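Local coordinates for mandelate racemase/muconate lactonizing enzyme, C-terminal domain protein (Paracoccus denitrificans, PDB 4DWD) that binds magnesium and probably acts as a hydro-lyase of the mandelate racemase/muconate lactonizing branch of the enolase superfamily, at residues B[52-55]-B[56-59]; B[110-114]-B[115-119]; B[277-280]-B[281-285]; B[76-79]-B[80-84]. All coordinates share one frame; numbering follows the deposited sequence. Where two conformers were deposited one is given.

Contact 1: residues B[52-55]-B[56-59]; sequences LGVV and ARDI
A wider, pi-type turn in helix 49-63 of the enolase-type N-terminal domain brings Val54 against both Asp58 and Ile59. The carbonyl of Val54 is held by two backbone donors: Asp58 N at 2.9 Å, tilted from the carbonyl plane, and Ile59 N at 3.2 Å, lying in that plane. Ile59 N also makes a weak bond to Val55 O, so its one N-H is shared between the pi-type and the regular helical register. Just before this, Ala56 N bonds to Leu52 O and Arg57 N to Gly53 O in the alpha-helical spacing.

The side chains follow this backbone. Arg57 bends at chi3 (-56°) and folds back along the helix, which lays one face of its guanidinium over Gly53 O, which stands 3.5 Å from the plane of the group and over its centre. NH1 comes within 3.6 Å of Gly53 CA, an approach that suits glycine, since a beta carbon at this position would collide with NH1. Asp58, the next residue, brings OD2 to 3.7 Å from Val54 CG1; the pair meets by van der Waals contact alone. Ile59 turns its CD1 to Val54 CG1 at 4.2 Å, and branched aliphatic residues fit here because this side of the helix is buried.

Leu52 and Val55 cover strands 5-14 and 24-32, while Val54, Val55 and Ile59 pack on Ala94 of helix 90-110. Arg57 packs on Ile49 and Asp58 on Leu46 of the second subunit.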
ATOM      1  N   LEU B  52     -32.331  22.336  17.138  1.00 10.27           N
ATOM      2  CA  LEU B  52     -33.499  22.427  18.001  1.00 11.06           C
ATOM      3  C   LEU B  52     -34.796  22.107  17.251  1.00 10.74           C
ATOM      4  O   LEU B  52     -35.680  21.449  17.808  1.00 11.11           O
ATOM      5  CB  LEU B  52     -33.573  23.809  18.651  1.00 11.62           C
ATOM      6  CG  LEU B  52     -32.464  24.150  19.660  1.00 10.66           C
ATOM      7  CD1 LEU B  52     -32.653  25.590  20.136  1.00 12.31           C
ATOM      8  CD2 LEU B  52     -32.444  23.188  20.846  1.00 11.40           C
ATOM      9  N   GLY B  53     -34.894  22.541  15.998  1.00 10.74           N
ATOM     10  CA  GLY B  53     -36.032  22.193  15.150  1.00 11.95           C
ATOM     11  C   GLY B  53     -36.124  20.695  14.883  1.00 11.09           C
ATOM     12  O   GLY B  53     -37.215  20.120  14.882  1.00 11.72           O
ATOM     13  N   VAL B  54     -34.978  20.045  14.674  1.00 10.75           N
ATOM     14  CA  VAL B  54     -34.961  18.598  14.474  1.00 10.44           C
ATOM     15  C   VAL B  54     -35.397  17.889  15.760  1.00 11.36           C
ATOM     16  O   VAL B  54     -36.170  16.931  15.715  1.00 12.36           O
ATOM     17  CB  VAL B  54     -33.577  18.131  13.965  1.00 10.92           C
ATOM     18  CG1 VAL B  54     -33.453  16.616  14.042  1.00 13.01           C
ATOM     19  CG2 VAL B  54     -33.347  18.600  12.531  1.00 11.68           C
ATOM     20  N   VAL B  55     -34.941  18.374  16.918  1.00 10.72           N
ATOM     21  CA  VAL B  55     -35.442  17.821  18.190  1.00 11.25           C
ATOM     22  C   VAL B  55     -36.976  17.939  18.277  1.00 12.36           C
ATOM     23  O   VAL B  55     -37.668  16.944  18.511  1.00 13.21           O
ATOM     24  CB  VAL B  55     -34.775  18.487  19.415  1.00 10.95           C
ATOM     25  CG1 VAL B  55     -35.407  18.014  20.724  1.00 12.51           C
ATOM     26  CG2 VAL B  55     -33.275  18.198  19.435  1.00 11.73           C
ATOM     27  N   ALA B  56     -37.498  19.147  18.070  1.00 11.80           N
ATOM     28  CA  ALA B  56     -38.928  19.402  18.247  1.00 13.46           C
ATOM     29  C   ALA B  56     -39.800  18.628  17.250  1.00 13.53           C
ATOM     30  O   ALA B  56     -40.828  18.062  17.622  1.00 14.97           O
ATOM     31  CB  ALA B  56     -39.217  20.893  18.149  1.00 14.59           C
ATOM     32  N   ARG B  57     -39.391  18.603  15.984  1.00 12.95           N
ATOM     33  CA  ARG B  57     -40.238  18.007  14.947  1.00 14.39           C
ATOM     34  C   ARG B  57     -40.045  16.503  14.815  1.00 14.80           C
ATOM     35  O   ARG B  57     -41.005  15.766  14.576  1.00 14.75           O
ATOM     36  CB  ARG B  57     -39.950  18.632  13.581  1.00 15.02           C
ATOM     37  CG  ARG B  57     -40.396  20.067  13.377  1.00 21.07           C
ATOM     38  CD  ARG B  57     -40.282  20.443  11.901  1.00 24.00           C
ATOM     39  NE  ARG B  57     -38.926  20.244  11.376  1.00 19.08           N
ATOM     40  CZ  ARG B  57     -37.921  21.102  11.548  1.00 17.89           C
ATOM     41  NH1 ARG B  57     -38.108  22.237  12.212  1.00 21.54           N
ATOM     42  NH2 ARG B  57     -36.730  20.832  11.048  1.00 14.19           N
ATOM     43  N   ASP B  58     -38.799  16.055  14.934  1.00 13.87           N
ATOM     44  CA  ASP B  58     -38.451  14.688  14.548  1.00 14.50           C
ATOM     45  C   ASP B  58     -38.226  13.747  15.727  1.00 17.02           C
ATOM     46  O   ASP B  58     -38.671  12.590  15.697  1.00 21.96           O
ATOM     47  CB  ASP B  58     -37.242  14.677  13.606  1.00 15.04           C
ATOM     48  CG  ASP B  58     -37.426  15.578  12.394  1.00 16.08           C
ATOM     49  OD1 ASP B  58     -38.559  15.676  11.858  1.00 17.18           O
ATOM     50  OD2 ASP B  58     -36.436  16.195  11.963  1.00 17.42           O
ATOM     51  N   ILE B  59     -37.543  14.229  16.761  1.00 13.92           N
ATOM     52  CA  ILE B  59     -37.119  13.360  17.860  1.00 14.12           C
ATOM     53  C   ILE B  59     -38.123  13.320  19.005  1.00 14.96           C
ATOM     54  O   ILE B  59     -38.516  12.237  19.449  1.00 15.60           O
ATOM     55  CB  ILE B  59     -35.713  13.743  18.364  1.00 13.64           C
ATOM     56  CG1 ILE B  59     -34.702  13.680  17.212  1.00 13.36           C
ATOM     57  CG2 ILE B  59     -35.279  12.842  19.510  1.00 14.34           C
ATOM     58  CD1 ILE B  59     -33.347  14.281  17.543  1.00 13.64           C
TER

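Contact 2: residues B[110-114]-B[115-119]; sequences LGQPI and YKLLG
Pro113 CG sits over one face of the Tyr115 ring, 4.1 Å from its centroid and 24° off the normal, a CH-pi contact displaced toward the rim. Pro113 CB adds a 3.7 Å approach to Tyr115 CE2. The ring gets there because chi1 of 68° sets CG between the backbone N and the carbonyl carbon, turning the side chain back along the chain. A serine here would probably leave Pro113 CB and CG without the aromatic surface they rest on. Beside the tyrosine, Lys116 runs alongside Pro113, the two CG atoms 3.5 Å apart.

Pro113 is the N-cap of the short helix 114-117, where a proline does no harm because no helical N-H is required of it; its O takes weak bonds from Lys116 N and Leu117 N. Schellman motifs at Gly111 and Gly119 end the preceding helix and this one, and both have the positive phi that glycine tolerates easily.

Ile114 CG2 meets Leu118 CD1 at 3.7 Å, and Leu110 CD1 lies 4.1 Å from Leu117 CD2. Farther out, His311 backs Pro113, and Trp103 backs Ile114, Leu117 and Leu118. Lys116 NZ forms salt bridges with Glu67 and Asp70 of the third subunit.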
ATOM      1  N   LEU B 110     -31.296   6.651  39.111  1.00 13.40           N
ATOM      2  CA  LEU B 110     -30.538   5.586  39.763  1.00 12.74           C
ATOM      3  C   LEU B 110     -29.739   6.087  40.965  1.00 12.79           C
ATOM      4  O   LEU B 110     -29.051   5.303  41.618  1.00 14.68           O
ATOM      5  CB  LEU B 110     -29.608   4.898  38.747  1.00 13.29           C
ATOM      6  CG  LEU B 110     -30.281   4.238  37.533  1.00 12.78           C
ATOM      7  CD1 LEU B 110     -29.234   3.654  36.603  1.00 14.62           C
ATOM      8  CD2 LEU B 110     -31.252   3.140  37.948  1.00 15.38           C
ATOM      9  N   GLY B 111     -29.828   7.390  41.239  1.00 12.98           N
ATOM     10  CA  GLY B 111     -29.137   8.013  42.367  1.00 12.33           C
ATOM     11  C   GLY B 111     -27.620   8.030  42.298  1.00 12.47           C
ATOM     12  O   GLY B 111     -26.951   7.906  43.327  1.00 14.46           O
ATOM     13  N   GLN B 112     -27.060   8.203  41.098  1.00 12.35           N
ATOM     14  CA  GLN B 112     -25.609   8.135  40.914  1.00 12.33           C
ATOM     15  C   GLN B 112     -25.138   9.222  39.969  1.00 11.83           C
ATOM     16  O   GLN B 112     -25.823   9.522  38.978  1.00 12.00           O
ATOM     17  CB  GLN B 112     -25.195   6.782  40.322  1.00 12.23           C
ATOM     18  CG  GLN B 112     -25.443   5.580  41.230  1.00 12.28           C
ATOM     19  CD  GLN B 112     -24.579   5.600  42.480  1.00 13.87           C
ATOM     20  OE1 GLN B 112     -23.484   6.171  42.487  1.00 15.77           O
ATOM     21  NE2 GLN B 112     -25.056   4.955  43.540  1.00 17.23           N
ATOM     22  N   PRO B 113     -23.959   9.808  40.251  1.00 11.19           N
ATOM     23  CA  PRO B 113     -23.347  10.663  39.237  1.00 11.86           C
ATOM     24  C   PRO B 113     -23.027   9.843  37.986  1.00 11.26           C
ATOM     25  O   PRO B 113     -22.740   8.650  38.080  1.00 11.12           O
ATOM     26  CB  PRO B 113     -22.045  11.124  39.896  1.00 12.59           C
ATOM     27  CG  PRO B 113     -21.748  10.110  40.944  1.00 12.44           C
ATOM     28  CD  PRO B 113     -23.081   9.592  41.415  1.00 11.69           C
ATOM     29  N   ILE B 114     -23.056  10.489  36.829  1.00 10.61           N
ATOM     30  CA  ILE B 114     -22.820   9.785  35.576  1.00 10.57           C
ATOM     31  C   ILE B 114     -21.490   9.017  35.571  1.00 10.64           C
ATOM     32  O   ILE B 114     -21.459   7.875  35.131  1.00 10.79           O
ATOM     33  CB  ILE B 114     -22.986  10.737  34.375  1.00 10.15           C
ATOM     34  CG1 ILE B 114     -24.482  11.028  34.200  1.00 10.68           C
ATOM     35  CG2 ILE B 114     -22.407  10.140  33.096  1.00 10.67           C
ATOM     36  CD1 ILE B 114     -24.767  12.262  33.365  1.00 10.87           C
ATOM     37  N   TYR B 115     -20.406   9.591  36.105  1.00 10.33           N
ATOM     38  CA  TYR B 115     -19.121   8.878  36.065  1.00 11.03           C
ATOM     39  C   TYR B 115     -19.138   7.550  36.833  1.00 11.47           C
ATOM     40  O   TYR B 115     -18.410   6.625  36.472  1.00 12.25           O
ATOM     41  CB  TYR B 115     -17.959   9.757  36.537  1.00 11.42           C
ATOM     42  CG  TYR B 115     -17.960  10.129  38.011  1.00 11.93           C
ATOM     43  CD1 TYR B 115     -17.423   9.263  38.975  1.00 12.42           C
ATOM     44  CD2 TYR B 115     -18.452  11.361  38.435  1.00 12.70           C
ATOM     45  CE1 TYR B 115     -17.406   9.608  40.323  1.00 14.24           C
ATOM     46  CE2 TYR B 115     -18.433  11.721  39.778  1.00 13.05           C
ATOM     47  CZ  TYR B 115     -17.916  10.843  40.712  1.00 14.41           C
ATOM     48  OH  TYR B 115     -17.912  11.213  42.038  1.00 17.85           O
ATOM     49  N   LYS B 116     -19.960   7.466  37.876  1.00 11.10           N
ATOM     50  CA  LYS B 116     -20.105   6.209  38.609  1.00 11.74           C
ATOM     51  C   LYS B 116     -20.774   5.185  37.711  1.00 12.37           C
ATOM     52  O   LYS B 116     -20.308   4.048  37.607  1.00 15.11           O
ATOM     53  CB  LYS B 116     -20.879   6.411  39.918  1.00 11.64           C
ATOM     54  CG  LYS B 116     -20.033   7.030  41.020  1.00 13.17           C
ATOM     55  CD  LYS B 116     -19.145   5.976  41.655  1.00 16.77           C
ATOM     56  CE  LYS B 116     -18.206   6.577  42.685  1.00 18.83           C
ATOM     57  NZ  LYS B 116     -17.357   5.525  43.309  1.00 22.90           N
ATOM     58  N   LEU B 117     -21.829   5.610  37.015  1.00 10.65           N
ATOM     59  CA  LEU B 117     -22.526   4.732  36.059  1.00 11.65           C
ATOM     60  C   LEU B 117     -21.642   4.281  34.896  1.00 11.58           C
ATOM     61  O   LEU B 117     -21.822   3.186  34.369  1.00 12.69           O
ATOM     62  CB  LEU B 117     -23.809   5.390  35.549  1.00 11.50           C
ATOM     63  CG  LEU B 117     -24.850   5.653  36.653  1.00 11.20           C
ATOM     64  CD1 LEU B 117     -26.046   6.384  36.076  1.00 13.26           C
ATOM     65  CD2 LEU B 117     -25.312   4.387  37.381  1.00 11.89           C
ATOM     66  N   LEU B 118     -20.683   5.123  34.518  1.00 10.67           N
ATOM     67  CA  LEU B 118     -19.733   4.800  33.445  1.00 10.95           C
ATOM     68  C   LEU B 118     -18.558   3.926  33.873  1.00 11.33           C
ATOM     69  O   LEU B 118     -17.652   3.678  33.079  1.00 12.20           O
ATOM     70  CB  LEU B 118     -19.204   6.079  32.810  1.00 10.89           C
ATOM     71  CG  LEU B 118     -20.238   6.944  32.096  1.00 10.69           C
ATOM     72  CD1 LEU B 118     -19.595   8.256  31.693  1.00 11.21           C
ATOM     73  CD2 LEU B 118     -20.799   6.249  30.870  1.00 12.93           C
ATOM     74  N   GLY B 119     -18.563   3.490  35.127  1.00 10.97           N
ATOM     75  CA  GLY B 119     -17.578   2.529  35.622  1.00 11.40           C
ATOM     76  C   GLY B 119     -16.489   3.087  36.513  1.00 11.63           C
ATOM     77  O   GLY B 119     -15.531   2.384  36.822  1.00 11.29           O
TER

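Contact 3: residues B[277-280]-B[281-285]; sequences GITG and MMQCA
Gln283 lies alongside Thr279, one turn earlier in helix 277-291, and both side chains point the same way. Its CB rests 3.4 Å from Gly280 O. CG is 3.5 Å from Thr279 O, the carbonyl that accepts the backbone N-H of Gln283. Beyond CG the chain is extended (chi2 164°), carrying the amide past that carbonyl. At the tip NE2 passes 4.1 Å from Thr279 CG2, while OE1 accepts a water hydrogen bond of 3.0 Å. The same water donates to Gly280 O at 3.3 Å, an oxygen already bonded to Cys284 N at 2.9 Å. A leucine in place of Gln283 would probably leave the water without its side-chain acceptor and less firmly held on the helix.

This is the helix of a beta-alpha-beta unit between strands 267-268 and 294-295 in the barrel domain. Gly277 has the positive phi that glycine accepts easily, and its O bonds to the N of selenomethionine Met281, which packs on Phe295.

Thr279 OG1 turns to Asp99 and Trp103 of helix 90-110, and Gln283 packs on Ala286 of the third subunit. The threonine hydroxyl therefore links the two domains, whereas the glutamine oxygen and a helix carbonyl are bridged by solvent.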
ATOM      1  N   GLY B 277     -23.042  12.492  22.147  1.00  9.59           N
ATOM      2  CA  GLY B 277     -23.377  12.626  23.557  1.00  9.53           C
ATOM      3  C   GLY B 277     -22.470  11.729  24.382  1.00  9.95           C
ATOM      4  O   GLY B 277     -21.395  11.328  23.930  1.00  9.97           O
ATOM      5  N   ILE B 278     -22.880  11.432  25.606  1.00 10.22           N
ATOM      6  CA  ILE B 278     -22.079  10.585  26.480  1.00  9.51           C
ATOM      7  C   ILE B 278     -21.887   9.180  25.886  1.00 10.16           C
ATOM      8  O   ILE B 278     -20.764   8.676  25.830  1.00 10.19           O
ATOM      9  CB  ILE B 278     -22.703  10.547  27.898  1.00  9.85           C
ATOM     10  CG1 ILE B 278     -22.488  11.919  28.564  1.00 10.98           C
ATOM     11  CG2 ILE B 278     -22.128   9.387  28.718  1.00 10.26           C
ATOM     12  CD1 ILE B 278     -23.450  12.228  29.691  1.00 11.80           C
ATOM     13  N   THR B 279     -22.973   8.563  25.429  1.00  9.69           N
ATOM     14  CA  THR B 279     -22.901   7.209  24.866  1.00  9.94           C
ATOM     15  C   THR B 279     -21.919   7.148  23.690  1.00 10.51           C
ATOM     16  O   THR B 279     -21.039   6.279  23.642  1.00 10.81           O
ATOM     17  CB  THR B 279     -24.295   6.759  24.420  1.00 11.31           C
ATOM     18  OG1 THR B 279     -25.198   6.898  25.531  1.00 11.74           O
ATOM     19  CG2 THR B 279     -24.277   5.314  23.957  1.00 12.17           C
ATOM     20  N   GLY B 280     -22.054   8.081  22.755  1.00  9.61           N
ATOM     21  CA  GLY B 280     -21.201   8.069  21.568  1.00  9.89           C
ATOM     22  C   GLY B 280     -19.764   8.425  21.861  1.00 10.22           C
ATOM     23  O   GLY B 280     -18.839   7.872  21.244  1.00 10.61           O
HETATM   24  N   MSE B 281     -19.551   9.347  22.804  1.00  9.81           N
HETATM   25  CA  MSE B 281     -18.189   9.748  23.151  1.00 10.44           C
HETATM   26  C   MSE B 281     -17.450   8.596  23.802  1.00 10.44           C
HETATM   27  O   MSE B 281     -16.241   8.426  23.579  1.00  9.98           O
HETATM   28  CB  MSE B 281     -18.165  11.029  23.976  1.00 10.68           C
HETATM   29  CG  MSE B 281     -18.581  12.211  23.091  1.00 10.71           C
HETATM   30 SE   MSE B 281     -17.145  12.761  21.852  1.00 12.80          SE
HETATM   31  CE  MSE B 281     -15.988  13.560  23.197  1.00 11.80           C
HETATM   32  N   MSE B 282     -18.149   7.776  24.581  1.00 11.12           N
HETATM   33  CA  MSE B 282     -17.516   6.579  25.156  1.00 11.21           C
HETATM   34  C   MSE B 282     -17.119   5.605  24.069  1.00 11.63           C
HETATM   35  O   MSE B 282     -16.058   4.991  24.150  1.00 13.12           O
HETATM   36  CB  MSE B 282     -18.395   5.908  26.220  1.00 11.74           C
HETATM   37  CG  MSE B 282     -18.642   6.789  27.454  1.00 12.16           C
HETATM   38 SE   MSE B 282     -17.017   7.068  28.547  1.00 14.60          SE
HETATM   39  CE  MSE B 282     -16.887   5.277  29.317  1.00 14.30           C
ATOM     40  N   GLN B 283     -17.949   5.463  23.036  1.00 10.50           N
ATOM     41  CA  GLN B 283     -17.582   4.617  21.892  1.00 11.51           C
ATOM     42  C   GLN B 283     -16.378   5.177  21.150  1.00 10.83           C
ATOM     43  O   GLN B 283     -15.513   4.422  20.716  1.00 10.12           O
ATOM     44  CB  GLN B 283     -18.756   4.456  20.925  1.00 12.51           C
ATOM     45  CG  GLN B 283     -19.922   3.689  21.541  1.00 12.15           C
ATOM     46  CD  GLN B 283     -21.213   3.846  20.770  1.00 18.93           C
ATOM     47  OE1 GLN B 283     -21.298   4.613  19.801  1.00 21.81           O
ATOM     48  NE2 GLN B 283     -22.237   3.119  21.199  1.00 24.95           N
ATOM     49  N   CYS B 284     -16.335   6.498  20.982  1.00 10.35           N
ATOM     50  CA  CYS B 284     -15.191   7.118  20.335  1.00 10.00           C
ATOM     51  C   CYS B 284     -13.904   6.909  21.136  1.00 10.11           C
ATOM     52  O   CYS B 284     -12.835   6.671  20.555  1.00  9.89           O
ATOM     53  CB  CYS B 284     -15.431   8.609  20.119  1.00 10.13           C
ATOM     54  SG  CYS B 284     -16.680   8.989  18.861  1.00 11.46           S
ATOM     55  N   ALA B 285     -14.013   6.993  22.460  1.00 10.31           N
ATOM     56  CA  ALA B 285     -12.863   6.738  23.323  1.00 10.24           C
ATOM     57  C   ALA B 285     -12.347   5.312  23.131  1.00 10.26           C
ATOM     58  O   ALA B 285     -11.144   5.097  23.028  1.00 11.70           O
ATOM     59  CB  ALA B 285     -13.220   7.000  24.784  1.00 11.50           C
TER
HETATM   60  O   HOH W   1     -20.142   6.989  18.385  1.00 28.88           O

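Contact 4: residues B[76-79]-B[80-84]; sequences DRMM and HRLVK
His80 turns its ring edge to the carbonyl of Asp76, one helical turn back, and ND1 donates to Asp76 O at 3.0 Å and 168°, with the oxygen almost in the ring plane. The ring comes round because CG stands beside the backbone N (chi1 -73°). His80 N reaches the same oxygen at 3.2 Å from the other face of the carbonyl plane, so two donors of one residue grip one acceptor. This fixes the rotation of the imidazole and presents NE2 to Tyr229 OH of the second subunit. A histidine suits the place because it can use both ring nitrogens at once. Selenomethionine Met79 is modelled over one face of the ring, but it has two conformers and its exact position is doubtful.

On another side of the helix selenomethionine Met78 bends at chi2 and chi3, which swings CE forward to Leu82 CG at 3.5 Å. Its SE lies 3.9 Å from Arg81 NE, approaching the guanidinium obliquely. Flexible Met78 can thus touch the branch of a leucine and the guanidinium end of an arginine together. Leu82, the first residue to leave helical angles, still donates its backbone N-H to Met78 O, N to O 2.8 Å.

Lys84, just beyond, forms a salt bridge with Glu249 of the second subunit, a residue that binds calcium in a crystal of this protein. Arg77, Met78 and Arg81 pack on Phe62 of helix 49-63 and Met78 on Leu95 of helix 90-110, while Trp122 of the third subunit packs on Asp76 and Arg77, and its Met317 on His80.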
ATOM      1  N   ASP B  76     -30.349   5.353  18.664  1.00 12.40           N
ATOM      2  CA  ASP B  76     -29.803   4.720  17.463  1.00 13.19           C
ATOM      3  C   ASP B  76     -30.906   4.465  16.440  1.00 13.06           C
ATOM      4  O   ASP B  76     -30.664   4.581  15.230  1.00 12.97           O
ATOM      5  CB  ASP B  76     -29.024   3.435  17.793  1.00 13.85           C
ATOM      6  CG  ASP B  76     -27.743   3.708  18.563  1.00 17.09           C
ATOM      7  OD1 ASP B  76     -27.399   4.896  18.788  1.00 20.42           O
ATOM      8  OD2 ASP B  76     -27.075   2.725  18.938  1.00 20.14           O
ATOM      9  N   ARG B  77     -32.119   4.140  16.906  1.00 12.34           N
ATOM     10  CA  ARG B  77     -33.262   4.095  15.985  1.00 12.44           C
ATOM     11  C   ARG B  77     -33.470   5.468  15.343  1.00 13.66           C
ATOM     12  O   ARG B  77     -33.657   5.564  14.137  1.00 15.71           O
ATOM     13  CB  ARG B  77     -34.548   3.611  16.658  1.00 15.56           C
ATOM     14  CG  ARG B  77     -35.648   3.285  15.655  1.00 21.45           C
ATOM     15  CD  ARG B  77     -36.914   2.766  16.316  1.00 26.65           C
ATOM     16  NE  ARG B  77     -36.662   1.687  17.273  1.00 31.02           N
ATOM     17  CZ  ARG B  77     -36.477   0.404  16.962  1.00 29.88           C
ATOM     18  NH1 ARG B  77     -36.269  -0.478  17.932  1.00 32.93           N
ATOM     19  NH2 ARG B  77     -36.490  -0.005  15.695  1.00 28.41           N
HETATM   20  N   MSE B  78     -33.410   6.531  16.148  1.00 13.80           N
HETATM   21  CA  MSE B  78     -33.604   7.888  15.624  1.00 15.00           C
HETATM   22  C   MSE B  78     -32.516   8.250  14.642  1.00 14.21           C
HETATM   23  O   MSE B  78     -32.780   8.885  13.622  1.00 15.00           O
HETATM   24  CB  MSE B  78     -33.626   8.948  16.725  1.00 15.73           C
HETATM   25  CG  MSE B  78     -34.943   9.061  17.471  1.00 19.33           C
HETATM   26 SE   MSE B  78     -36.461   9.463  16.288  1.00 23.59          SE
HETATM   27  CE  MSE B  78     -35.775  10.691  14.952  1.00 17.57           C
HETATM   28  N   MSE B  79     -31.278   7.856  14.922  1.00 13.61           N
HETATM   29  CA  MSE B  79     -30.191   8.151  13.969  0.70 15.45           C
HETATM   30  C   MSE B  79     -30.546   7.563  12.649  1.00 15.10           C
HETATM   31  O   MSE B  79     -30.345   8.193  11.619  1.00 14.53           O
HETATM   32  CB  MSE B  79     -28.762   7.672  14.379  0.70 18.57           C
HETATM   33  CG  MSE B  79     -27.938   6.679  13.447  0.70 20.61           C
HETATM   34 SE   MSE B  79     -27.561   7.363  11.614  0.70 33.44          SE
HETATM   35  CE  MSE B  79     -27.953   5.784  10.513  0.70 22.45           C
ATOM     36  N   HIS B  80     -31.087   6.362  12.630  1.00 14.15           N
ATOM     37  CA  HIS B  80     -31.408   5.772  11.346  1.00 15.43           C
ATOM     38  C   HIS B  80     -32.601   6.407  10.668  1.00 14.38           C
ATOM     39  O   HIS B  80     -32.620   6.524   9.447  1.00 16.55           O
ATOM     40  CB  HIS B  80     -31.407   4.245  11.451  1.00 17.23           C
ATOM     41  CG  HIS B  80     -29.997   3.678  11.582  1.00 21.25           C
ATOM     42  ND1 HIS B  80     -29.306   3.732  12.738  1.00 19.72           N
ATOM     43  CD2 HIS B  80     -29.125   3.130  10.632  1.00 22.18           C
ATOM     44  CE1 HIS B  80     -28.071   3.219  12.558  1.00 19.79           C
ATOM     45  NE2 HIS B  80     -27.956   2.857  11.269  1.00 19.91           N
ATOM     46  N   ARG B  81     -33.575   6.872  11.447  1.00 13.30           N
ATOM     47  CA  ARG B  81     -34.692   7.661  10.886  1.00 14.59           C
ATOM     48  C   ARG B  81     -34.201   8.983  10.289  1.00 14.90           C
ATOM     49  O   ARG B  81     -34.755   9.474   9.296  1.00 18.08           O
ATOM     50  CB  ARG B  81     -35.747   7.971  11.953  1.00 16.18           C
ATOM     51  CG  ARG B  81     -36.377   6.738  12.578  1.00 22.74           C
ATOM     52  CD  ARG B  81     -37.890   6.824  12.704  1.00 32.58           C
ATOM     53  NE  ARG B  81     -38.381   8.092  13.230  1.00 40.13           N
ATOM     54  CZ  ARG B  81     -39.527   8.231  13.896  1.00 40.28           C
ATOM     55  NH1 ARG B  81     -39.902   9.426  14.334  1.00 42.44           N
ATOM     56  NH2 ARG B  81     -40.294   7.173  14.139  1.00 43.00           N
ATOM     57  N   LEU B  82     -33.169   9.553  10.905  1.00 13.15           N
ATOM     58  CA  LEU B  82     -32.673  10.874  10.531  1.00 13.68           C
ATOM     59  C   LEU B  82     -31.474  10.839   9.583  1.00 12.78           C
ATOM     60  O   LEU B  82     -30.900  11.884   9.263  1.00 12.14           O
ATOM     61  CB  LEU B  82     -32.274  11.661  11.784  1.00 15.17           C
ATOM     62  CG  LEU B  82     -33.337  12.012  12.814  1.00 16.50           C
ATOM     63  CD1 LEU B  82     -32.723  12.880  13.894  1.00 15.78           C
ATOM     64  CD2 LEU B  82     -34.505  12.710  12.141  1.00 17.54           C
ATOM     65  N   VAL B  83     -31.102   9.655   9.113  1.00 11.90           N
ATOM     66  CA  VAL B  83     -29.829   9.515   8.408  1.00 12.21           C
ATOM     67  C   VAL B  83     -29.764  10.399   7.161  1.00 12.21           C
ATOM     68  O   VAL B  83     -28.712  10.943   6.840  1.00 11.74           O
ATOM     69  CB  VAL B  83     -29.536   8.021   8.088  1.00 12.38           C
ATOM     70  CG1 VAL B  83     -30.541   7.462   7.090  1.00 14.68           C
ATOM     71  CG2 VAL B  83     -28.105   7.818   7.594  1.00 12.40           C
ATOM     72  N   LYS B  84     -30.899  10.583   6.486  1.00 12.41           N
ATOM     73  CA  LYS B  84     -30.904  11.355   5.241  1.00 12.34           C
ATOM     74  C   LYS B  84     -30.890  12.859   5.481  1.00 11.95           C
ATOM     75  O   LYS B  84     -30.895  13.626   4.524  1.00 12.23           O
ATOM     76  CB  LYS B  84     -32.074  10.947   4.334  1.00 14.51           C
ATOM     77  CG  LYS B  84     -32.167   9.458   3.999  1.00 20.03           C
ATOM     78  CD  LYS B  84     -31.485   9.173   2.675  1.00 21.50           C
ATOM     79  CE  LYS B  84     -31.723   7.754   2.187  1.00 24.62           C
ATOM     80  NZ  LYS B  84     -31.925   7.715   0.712  1.00 30.26           N
TER

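How the contacts relate
From the N terminus the order is contact 1, contact 4, contact 2, contact 3. Each joins two segments that follow one another without a gap, within a helix (contacts 1 and 3), at the end of one (contact 4) or from a loop into a short helix (contact 2); they run in series, and none nests in or crosses another. Contacts 1 and 4 lie on successive helices, 49-63 and 71-81, that touch where Asp58 CB meets Leu82 CD2 at 3.7 Å; both face the second subunit. Contact 2 follows helix 90-110 and meets contact 3 across the domain boundary, Ile114 CD1 to Ile278 CD1 at 3.9 Å. Contacts 3 and 4 come within about 5 Å between nearest atoms without touching.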